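Local coordinates for peptide methionine sulfoxide reductase msrA/msrB (Neisseria meningitidis, PDB 3BQG), which reduces methionine sulfoxide in proteins and peptides back to methionine, its A-type domain acting on the S epimer of the sulfoxide, at residues W14-Y19 with Q73-V78; Q21-V26 with R159-P164; S97-T102 with L125-E130. The protein carries 1 engineered substitution. All coordinates share one frame; numbering follows the deposited sequence.

Contact 1. Residues W14-Y19 with Q73-V78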
loop_
_atom_site.group_PDB
_atom_site.type_symbol
_atom_site.label_atom_id
_atom_site.label_comp_id
_atom_site.label_asym_id
_atom_site.label_seq_id
_atom_site.Cartn_x
_atom_site.Cartn_y
_atom_site.Cartn_z
ATOM N N TRP A 14 3.068 8.716 -0.849
ATOM C CA TRP A 14 2.670 9.753 -1.809
ATOM C C TRP A 14 2.399 9.113 -3.170
ATOM O O TRP A 14 1.316 9.263 -3.738
ATOM C CB TRP A 14 3.761 10.819 -1.977
ATOM C CG TRP A 14 4.071 11.634 -0.751
ATOM C CD1 TRP A 14 3.277 11.816 0.348
ATOM C CD2 TRP A 14 5.250 12.418 -0.529
ATOM N NE1 TRP A 14 3.893 12.666 1.240
ATOM C CE2 TRP A 14 5.103 13.049 0.727
ATOM C CE3 TRP A 14 6.416 12.648 -1.272
ATOM C CZ2 TRP A 14 6.083 13.900 1.259
ATOM C CZ3 TRP A 14 7.391 13.498 -0.743
ATOM C CH2 TRP A 14 7.216 14.111 0.513
ATOM N N GLY A 15 3.391 8.388 -3.683
ATOM C CA GLY A 15 3.250 7.742 -4.976
ATOM C C GLY A 15 2.211 6.630 -5.028
ATOM O O GLY A 15 1.427 6.557 -5.975
ATOM N N LEU A 16 2.194 5.763 -4.017
ATOM C CA LEU A 16 1.241 4.661 -3.998
ATOM C C LEU A 16 -0.201 5.160 -3.915
ATOM O O LEU A 16 -1.097 4.580 -4.524
ATOM C CB LEU A 16 1.542 3.722 -2.825
ATOM C CG LEU A 16 0.726 2.423 -2.739
ATOM C CD1 LEU A 16 0.968 1.564 -3.969
ATOM C CD2 LEU A 16 1.123 1.665 -1.476
ATOM N N GLU A 17 -0.429 6.227 -3.153
ATOM C CA GLU A 17 -1.776 6.771 -3.022
ATOM C C GLU A 17 -2.218 7.368 -4.353
ATOM O O GLU A 17 -3.306 7.072 -4.849
ATOM C CB GLU A 17 -1.830 7.861 -1.954
ATOM C CG GLU A 17 -3.162 8.614 -1.964
ATOM C CD GLU A 17 -3.076 9.960 -1.289
ATOM O OE1 GLU A 17 -2.176 10.748 -1.649
ATOM O OE2 GLU A 17 -3.907 10.234 -0.398
ATOM N N ALA A 18 -1.362 8.211 -4.920
ATOM C CA ALA A 18 -1.655 8.857 -6.195
ATOM C C ALA A 18 -1.981 7.801 -7.241
ATOM O O ALA A 18 -2.853 7.981 -8.086
ATOM C CB ALA A 18 -0.453 9.680 -6.641
ATOM N N TYR A 19 -1.256 6.694 -7.172
ATOM C CA TYR A 19 -1.444 5.579 -8.089
ATOM C C TYR A 19 -2.838 4.949 -7.965
ATOM O O TYR A 19 -3.541 4.797 -8.960
ATOM C CB TYR A 19 -0.355 4.530 -7.819
ATOM C CG TYR A 19 -0.499 3.227 -8.566
ATOM C CD1 TYR A 19 -0.232 3.141 -9.934
ATOM C CD2 TYR A 19 -0.872 2.065 -7.893
ATOM C CE1 TYR A 19 -0.332 1.922 -10.609
ATOM C CE2 TYR A 19 -0.972 0.850 -8.557
ATOM C CZ TYR A 19 -0.702 0.783 -9.911
ATOM O OH TYR A 19 -0.791 -0.432 -10.554
ATOM N N GLN A 73 -3.132 -7.205 -7.895
ATOM C CA GLN A 73 -2.381 -7.169 -9.145
ATOM C C GLN A 73 -1.881 -5.747 -9.411
ATOM O O GLN A 73 -0.738 -5.558 -9.827
ATOM C CB GLN A 73 -3.241 -7.666 -10.310
ATOM C CG GLN A 73 -3.658 -9.125 -10.169
ATOM C CD GLN A 73 -2.467 -10.063 -10.013
ATOM O OE1 GLN A 73 -2.371 -10.811 -9.038
ATOM N NE2 GLN A 73 -1.558 -10.026 -10.975
ATOM N N TYR A 74 -2.728 -4.752 -9.166
ATOM C CA TYR A 74 -2.331 -3.355 -9.354
ATOM C C TYR A 74 -1.171 -3.037 -8.406
ATOM O O TYR A 74 -0.250 -2.298 -8.754
ATOM C CB TYR A 74 -3.505 -2.417 -9.049
ATOM C CG TYR A 74 -4.497 -2.264 -10.186
ATOM C CD1 TYR A 74 -4.125 -1.641 -11.380
ATOM C CD2 TYR A 74 -5.812 -2.707 -10.055
ATOM C CE1 TYR A 74 -5.040 -1.455 -12.415
ATOM C CE2 TYR A 74 -6.741 -2.526 -11.086
ATOM C CZ TYR A 74 -6.345 -1.896 -12.259
ATOM O OH TYR A 74 -7.252 -1.686 -13.273
ATOM N N PHE A 75 -1.237 -3.605 -7.206
ATOM C CA PHE A 75 -0.205 -3.414 -6.188
ATOM C C PHE A 75 1.127 -3.945 -6.709
ATOM O O PHE A 75 2.123 -3.220 -6.744
ATOM C CB PHE A 75 -0.604 -4.170 -4.915
ATOM C CG PHE A 75 0.387 -4.058 -3.790
ATOM C CD1 PHE A 75 0.640 -2.832 -3.183
ATOM C CD2 PHE A 75 1.022 -5.194 -3.297
ATOM C CE1 PHE A 75 1.512 -2.739 -2.099
ATOM C CE2 PHE A 75 1.901 -5.113 -2.209
ATOM C CZ PHE A 75 2.141 -3.883 -1.608
ATOM N N PHE A 76 1.128 -5.213 -7.122
ATOM C CA PHE A 76 2.331 -5.874 -7.629
ATOM C C PHE A 76 2.933 -5.235 -8.873
ATOM O O PHE A 76 4.113 -5.423 -9.159
ATOM C CB PHE A 76 2.052 -7.352 -7.936
ATOM C CG PHE A 76 1.687 -8.175 -6.732
ATOM C CD1 PHE A 76 2.418 -8.073 -5.551
ATOM C CD2 PHE A 76 0.613 -9.055 -6.780
ATOM C CE1 PHE A 76 2.083 -8.842 -4.431
ATOM C CE2 PHE A 76 0.271 -9.827 -5.671
ATOM C CZ PHE A 76 1.005 -9.718 -4.494
ATOM N N ARG A 77 2.119 -4.504 -9.626
ATOM C CA ARG A 77 2.593 -3.856 -10.839
ATOM C C ARG A 77 3.629 -2.770 -10.563
ATOM O O ARG A 77 4.542 -2.558 -11.360
ATOM C CB ARG A 77 1.412 -3.246 -11.604
ATOM C CG ARG A 77 1.808 -2.470 -12.850
ATOM C CD ARG A 77 0.585 -1.910 -13.573
ATOM N NE ARG A 77 -0.323 -2.963 -14.025
ATOM C CZ ARG A 77 -1.510 -2.734 -14.578
ATOM N NH1 ARG A 77 -1.929 -1.490 -14.748
ATOM N NH2 ARG A 77 -2.284 -3.745 -14.955
ATOM N N VAL A 78 3.506 -2.099 -9.422
ATOM C CA VAL A 78 4.414 -1.005 -9.105
ATOM C C VAL A 78 5.281 -1.136 -7.851
ATOM O O VAL A 78 6.155 -0.301 -7.612
ATOM C CB VAL A 78 3.621 0.318 -9.027
ATOM C CG1 VAL A 78 2.923 0.578 -10.370
ATOM C CG2 VAL A 78 2.597 0.248 -7.911
#
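V78 lies over one face of the Y19 ring, its CG2 3.9 Å from the ring centroid and only 19° off the normal, a clear CH-pi contact. Its other methyl, CG1, lies over the CE1 side of the same face, 3.5 Å from Y19 CE1, with CG2 over the CE2 side. With CG anti to the backbone N (chi1 173°), Y19 leaves helix 14-21 toward residues 74-78. The phenol reaches the backbone there: Y19 OH donates to Y74 O at 2.6 Å, approaching the carbonyl at a C=O...donor angle of 118° and somewhat tilted from its plane. The hydroxyl also sits at the edge of the Y74 ring, 3.6 Å from Y74 CD1, while the aliphatic part of R77 passes alongside it. The guanidinium of R77 is engaged further on, with NH1 donating to K160 O and E163 O. L16 CD2 meets the edge of the F75 ring, 4.5 Å from F75 CE1.

The axes of segments 14-19 and 73-78 come no closer than 11.4 Å, and the side chains span that distance. Helix 14-21 starts just after C12, the cysteine carrying the sulfenic acid. Within 73-78, Y74 O takes a weak bond from R77 N; the buried phenol adds a short hydrogen bond to the same carbonyl, its own hydroxyl thereby satisfied, and the valine methyls cover one face of its ring.

Contact 2. Residues Q21-V26 with R159-P164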
loop_
_atom_site.group_PDB
_atom_site.type_symbol
_atom_site.label_atom_id
_atom_site.label_comp_id
_atom_site.label_asym_id
_atom_site.label_seq_id
_atom_site.Cartn_x
_atom_site.Cartn_y
_atom_site.Cartn_z
ATOM N N GLN A 21 -5.589 6.164 -6.687
ATOM C CA GLN A 21 -6.681 7.102 -6.942
ATOM C C GLN A 21 -7.069 7.146 -8.419
ATOM O O GLN A 21 -8.224 7.412 -8.752
ATOM C CB GLN A 21 -6.297 8.510 -6.470
ATOM C CG GLN A 21 -6.398 8.712 -4.967
ATOM C CD GLN A 21 -7.837 8.865 -4.493
ATOM O OE1 GLN A 21 -8.726 8.125 -4.913
ATOM N NE2 GLN A 21 -8.067 9.824 -3.607
ATOM N N ARG A 22 -6.110 6.883 -9.305
ATOM C CA ARG A 22 -6.373 6.903 -10.745
ATOM C C ARG A 22 -7.132 5.686 -11.260
ATOM O O ARG A 22 -7.575 5.669 -12.407
ATOM C CB ARG A 22 -5.060 7.020 -11.532
ATOM C CG ARG A 22 -4.400 8.386 -11.475
ATOM C CD ARG A 22 -3.145 8.448 -12.348
ATOM N NE ARG A 22 -3.426 8.164 -13.755
ATOM C CZ ARG A 22 -3.016 8.926 -14.765
ATOM N NH1 ARG A 22 -3.314 8.593 -16.014
ATOM N NH2 ARG A 22 -2.316 10.026 -14.527
ATOM N N ILE A 23 -7.292 4.669 -10.421
ATOM C CA ILE A 23 -7.968 3.446 -10.838
ATOM C C ILE A 23 -9.485 3.455 -10.655
ATOM O O ILE A 23 -9.990 3.706 -9.560
ATOM C CB ILE A 23 -7.373 2.230 -10.089
ATOM C CG1 ILE A 23 -5.864 2.158 -10.350
ATOM C CG2 ILE A 23 -8.047 0.943 -10.548
ATOM C CD1 ILE A 23 -5.147 1.101 -9.540
ATOM N N ASP A 24 -10.206 3.177 -11.740
ATOM C CA ASP A 24 -11.670 3.127 -11.712
ATOM C C ASP A 24 -12.094 1.952 -10.829
ATOM O O ASP A 24 -11.727 0.804 -11.085
ATOM C CB ASP A 24 -12.214 2.949 -13.139
ATOM C CG ASP A 24 -13.731 2.857 -13.188
ATOM O OD1 ASP A 24 -14.409 3.722 -12.596
ATOM O OD2 ASP A 24 -14.246 1.918 -13.834
ATOM N N GLY A 25 -12.861 2.245 -9.785
ATOM C CA GLY A 25 -13.290 1.200 -8.870
ATOM C C GLY A 25 -12.790 1.531 -7.476
ATOM O O GLY A 25 -13.304 1.037 -6.472
ATOM N N VAL A 26 -11.761 2.367 -7.417
ATOM C CA VAL A 26 -11.204 2.797 -6.143
ATOM C C VAL A 26 -11.920 4.086 -5.792
ATOM O O VAL A 26 -11.771 5.099 -6.482
ATOM C CB VAL A 26 -9.693 3.056 -6.245
ATOM C CG1 VAL A 26 -9.177 3.668 -4.950
ATOM C CG2 VAL A 26 -8.971 1.745 -6.532
ATOM N N ARG A 159 1.331 6.737 -13.987
ATOM C CA ARG A 159 0.688 6.517 -15.281
ATOM C C ARG A 159 0.298 5.049 -15.453
ATOM O O ARG A 159 -0.747 4.731 -16.022
ATOM C CB ARG A 159 1.637 6.886 -16.422
ATOM C CG ARG A 159 2.270 8.264 -16.343
ATOM C CD ARG A 159 3.318 8.394 -17.449
ATOM N NE ARG A 159 3.981 9.697 -17.578
ATOM C CZ ARG A 159 3.647 10.816 -16.935
ATOM N NH1 ARG A 159 4.335 11.931 -17.161
ATOM N NH2 ARG A 159 2.647 10.836 -16.062
ATOM N N LYS A 160 1.161 4.161 -14.967
ATOM C CA LYS A 160 0.951 2.722 -15.069
ATOM C C LYS A 160 -0.385 2.231 -14.521
ATOM O O LYS A 160 -0.773 1.089 -14.756
ATOM C CB LYS A 160 2.090 1.984 -14.371
ATOM C CG LYS A 160 3.450 2.243 -14.997
ATOM C CD LYS A 160 4.513 1.327 -14.408
ATOM C CE LYS A 160 5.864 1.540 -15.088
ATOM N NZ LYS A 160 6.918 0.622 -14.566
ATOM N N ALA A 161 -1.092 3.086 -13.792
ATOM C CA ALA A 161 -2.385 2.696 -13.240
ATOM C C ALA A 161 -3.421 2.576 -14.354
ATOM O O ALA A 161 -4.422 1.873 -14.211
ATOM C CB ALA A 161 -2.847 3.718 -12.204
ATOM N N ASP A 162 -3.160 3.258 -15.467
ATOM C CA ASP A 162 -4.067 3.262 -16.611
ATOM C C ASP A 162 -4.090 1.955 -17.390
ATOM O O ASP A 162 -5.064 1.659 -18.082
ATOM C CB ASP A 162 -3.709 4.409 -17.557
ATOM C CG ASP A 162 -3.597 5.738 -16.839
ATOM O OD1 ASP A 162 -4.500 6.067 -16.038
ATOM O OD2 ASP A 162 -2.606 6.458 -17.079
ATOM N N GLU A 163 -3.018 1.179 -17.297
ATOM C CA GLU A 163 -2.973 -0.093 -18.001
ATOM C C GLU A 163 -4.082 -0.993 -17.476
ATOM O O GLU A 163 -4.268 -1.130 -16.266
ATOM C CB GLU A 163 -1.615 -0.767 -17.802
ATOM C CG GLU A 163 -0.503 -0.184 -18.656
ATOM C CD GLU A 163 0.861 -0.737 -18.292
ATOM O OE1 GLU A 163 0.958 -1.950 -18.007
ATOM O OE2 GLU A 163 1.839 0.043 -18.302
ATOM N N PRO A 164 -4.849 -1.607 -18.386
ATOM C CA PRO A 164 -5.940 -2.494 -17.985
ATOM C C PRO A 164 -5.377 -3.812 -17.470
ATOM O O PRO A 164 -4.307 -4.238 -17.899
ATOM C CB PRO A 164 -6.719 -2.672 -19.281
ATOM C CG PRO A 164 -5.622 -2.678 -20.303
ATOM C CD PRO A 164 -4.758 -1.518 -19.855
#
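R22 runs from the loop after helix 14-21 across to the 3-10 turn and loop of 159-164. At its base, R22 CB rests against the methyl of A161, 4.0 Å from A161 CB. The chain then extends and bends at chi3 (59°), which swings the head group round to D162. R22 NE makes the longer hydrogen bond, 3.3 Å to D162 OD1. R22 CZ brings one face of the guanidinium over the backbone of R159, 4.4 Å from R159 CA. R22 NH1 gives the straighter bond, 2.8 Å to D162 OD1 with an N-H...acceptor angle of 160°, arriving at the syn lone pair. Both donors thus grip one oxygen side-on, rather than pairing two nitrogens with two oxygens. Nor is the pair flat, for the guanidinium and carboxylate planes are 52° apart. The second oxygen, D162 OD2, is modelled so close to R22 NH1, and also to the carbonyl oxygen of R159, that its exact position is doubtful.

Next to R22, I23 sends CG1 to A161 CB at 3.9 Å, so the alanine methyl touches both residues. I23 also opens a type II turn to V26, with G25 taking the positive phi. A161 packs on Y19 of helix 14-21 as well, and R22 itself touches I158, just ahead of the 3-10 turn.

The salt bridge lies at the exposed rim of the contact, with the buried side chains of I23 and A161 beside it. Its two bonds to D162 OD1 join opposite charges from residues far apart in sequence, and an ion pair this open to solvent would probably be partly screened by water, while the apolar part of the contact is shielded.

Contact 3. Residues S97-T102 with L125-E130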
loop_
_atom_site.group_PDB
_atom_site.type_symbol
_atom_site.label_atom_id
_atom_site.label_comp_id
_atom_site.label_asym_id
_atom_site.label_seq_id
_atom_site.Cartn_x
_atom_site.Cartn_y
_atom_site.Cartn_z
ATOM N N SER A 97 7.317 -3.545 2.623
ATOM C CA SER A 97 6.136 -3.916 1.847
ATOM C C SER A 97 5.225 -4.833 2.654
ATOM O O SER A 97 5.685 -5.648 3.454
ATOM C CB SER A 97 6.530 -4.615 0.536
ATOM O OG SER A 97 7.237 -5.825 0.779
ATOM N N GLY A 98 3.924 -4.685 2.449
ATOM C CA GLY A 98 2.989 -5.526 3.160
ATOM C C GLY A 98 1.546 -5.296 2.781
ATOM O O GLY A 98 1.185 -4.239 2.256
ATOM N N VAL A 99 0.723 -6.310 3.032
ATOM C CA VAL A 99 -0.709 -6.243 2.768
ATOM C C VAL A 99 -1.340 -6.571 4.131
ATOM O O VAL A 99 -1.051 -7.625 4.703
ATOM C CB VAL A 99 -1.137 -7.308 1.719
ATOM C CG1 VAL A 99 -2.650 -7.266 1.524
ATOM C CG2 VAL A 99 -0.405 -7.059 0.384
ATOM N N TYR A 100 -2.177 -5.682 4.658
ATOM C CA TYR A 100 -2.801 -5.915 5.957
ATOM C C TYR A 100 -4.313 -5.954 5.807
ATOM O O TYR A 100 -4.910 -5.120 5.131
ATOM C CB TYR A 100 -2.369 -4.837 6.960
ATOM C CG TYR A 100 -0.872 -4.589 6.949
ATOM C CD1 TYR A 100 0.034 -5.624 7.192
ATOM C CD2 TYR A 100 -0.361 -3.327 6.643
ATOM C CE1 TYR A 100 1.426 -5.403 7.121
ATOM C CE2 TYR A 100 1.020 -3.093 6.570
ATOM C CZ TYR A 100 1.902 -4.130 6.804
ATOM O OH TYR A 100 3.255 -3.886 6.679
ATOM N N TYR A 101 -4.938 -6.918 6.465
ATOM C CA TYR A 101 -6.380 -7.106 6.343
ATOM C C TYR A 101 -7.160 -7.050 7.656
ATOM O O TYR A 101 -6.615 -7.307 8.726
ATOM C CB TYR A 101 -6.624 -8.456 5.676
ATOM C CG TYR A 101 -5.945 -9.583 6.414
ATOM C CD1 TYR A 101 -6.527 -10.152 7.548
ATOM C CD2 TYR A 101 -4.679 -10.033 6.032
ATOM C CE1 TYR A 101 -5.864 -11.132 8.281
ATOM C CE2 TYR A 101 -4.015 -11.010 6.761
ATOM C CZ TYR A 101 -4.604 -11.557 7.885
ATOM O OH TYR A 101 -3.932 -12.504 8.621
ATOM N N THR A 102 -8.451 -6.742 7.541
ATOM C CA THR A 102 -9.352 -6.661 8.685
ATOM C C THR A 102 -10.292 -7.867 8.733
ATOM O O THR A 102 -10.992 -8.074 9.727
ATOM C CB THR A 102 -10.185 -5.365 8.652
ATOM O OG1 THR A 102 -10.851 -5.255 7.391
ATOM C CG2 THR A 102 -9.283 -4.154 8.850
ATOM N N LEU A 125 10.117 -13.570 -2.351
ATOM C CA LEU A 125 9.235 -12.451 -2.015
ATOM C C LEU A 125 9.275 -12.186 -0.508
ATOM O O LEU A 125 9.358 -13.122 0.287
ATOM C CB LEU A 125 7.806 -12.769 -2.458
ATOM C CG LEU A 125 7.392 -12.253 -3.839
ATOM C CD1 LEU A 125 8.433 -12.602 -4.884
ATOM C CD2 LEU A 125 6.034 -12.828 -4.200
ATOM N N VAL A 126 9.236 -10.915 -0.113
ATOM C CA VAL A 126 9.287 -10.583 1.306
ATOM C C VAL A 126 8.121 -9.715 1.783
ATOM O O VAL A 126 8.168 -9.149 2.873
ATOM C CB VAL A 126 10.621 -9.882 1.671
ATOM C CG1 VAL A 126 11.795 -10.770 1.298
ATOM C CG2 VAL A 126 10.728 -8.536 0.964
ATOM N N VAL A 127 7.077 -9.618 0.968
ATOM C CA VAL A 127 5.892 -8.833 1.317
ATOM C C VAL A 127 5.181 -9.414 2.543
ATOM O O VAL A 127 4.932 -10.617 2.609
ATOM C CB VAL A 127 4.892 -8.799 0.130
ATOM C CG1 VAL A 127 3.629 -8.028 0.519
ATOM C CG2 VAL A 127 5.556 -8.170 -1.085
ATOM N N GLU A 128 4.858 -8.562 3.513
ATOM C CA GLU A 128 4.155 -9.001 4.721
ATOM C C GLU A 128 2.685 -9.299 4.402
ATOM O O GLU A 128 2.097 -8.692 3.513
ATOM C CB GLU A 128 4.232 -7.924 5.823
ATOM C CG GLU A 128 5.645 -7.678 6.344
ATOM C CD GLU A 128 5.713 -6.687 7.497
ATOM O OE1 GLU A 128 4.850 -5.793 7.599
ATOM O OE2 GLU A 128 6.654 -6.791 8.304
ATOM N N ASN A 129 2.113 -10.243 5.141
ATOM C CA ASN A 129 0.720 -10.656 4.988
ATOM C C ASN A 129 0.226 -10.944 6.402
ATOM O O ASN A 129 0.434 -12.035 6.927
ATOM C CB ASN A 129 0.637 -11.934 4.135
ATOM C CG ASN A 129 -0.787 -12.453 3.988
ATOM O OD1 ASN A 129 -1.751 -11.761 4.320
ATOM N ND2 ASN A 129 -0.924 -13.668 3.468
ATOM N N GLU A 130 -0.423 -9.968 7.022
ATOM C CA GLU A 130 -0.885 -10.154 8.390
ATOM C C GLU A 130 -2.032 -9.210 8.736
ATOM O O GLU A 130 -2.291 -8.242 8.018
ATOM C CB GLU A 130 0.292 -9.947 9.350
ATOM C CG GLU A 130 0.802 -8.520 9.402
ATOM C CD GLU A 130 2.110 -8.394 10.161
ATOM O OE1 GLU A 130 2.372 -7.309 10.721
ATOM O OE2 GLU A 130 2.881 -9.376 10.186
HETATM O O HOH W 1 8.373 -6.562 3.959
#
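E128 OE1 and E130 O lie at the edge of the Y100 ring, in plane, and the backbone of G98 covers part of one face. The Y100 hydroxyl donates to E128 OE1 at 2.7 Å, nearly in line with the C-O bond, and the same oxygen takes a salt bridge from R96 NE, which would steady the carboxylate. E130 CG runs beside the ring, 3.7 Å from Y100 CD1. Y101, its CG between the backbone N and the carbonyl carbon (chi1 55°), folds its ring back against the neighbouring strand, with E130 O over a face and N129 OD1 at its edge, 3.4 Å from Y101 CE2; that amide oxygen is buried without a polar partner.

Backbone bonds join the parallel strands: E128 N to S97 O at 3.0 Å and V99 N to E128 O at 2.8 Å, then weaker ones further along. One water donates to both S97 O and V126 O.

In the beta-alpha-beta unit formed by strand 97-101, helix 106-117 and strand 128-131, the helix sets I110 against V99, Y101 and N129. V99 also meets L72 of helix 68-78. Strand 97-101 pairs on its other edge with strand 3-10, and 128-131 is an outermost strand of the mixed sheet within this chain.

In the fold
From the N terminus, the chain leaves strand 3-10, enters helix 14-21 and starts contact 1; strands 26-34 and 54-62 and helix 43-48 follow before helix 68-78 closes it. Contact 2 opens at 21-26, inside that loop, and closes at 159-164, so the two cross. They touch directly, giving one continuous patch of two helices and the late loop. Contact 3 opens after contact 1 has closed and nests wholly within the loop of contact 2; the centres of contacts 2 and 3 lie about 21 Å apart. Contact 1 reaches contact 3 through helix 68-78, where F75 packs on V99, linking the helices to the sheet.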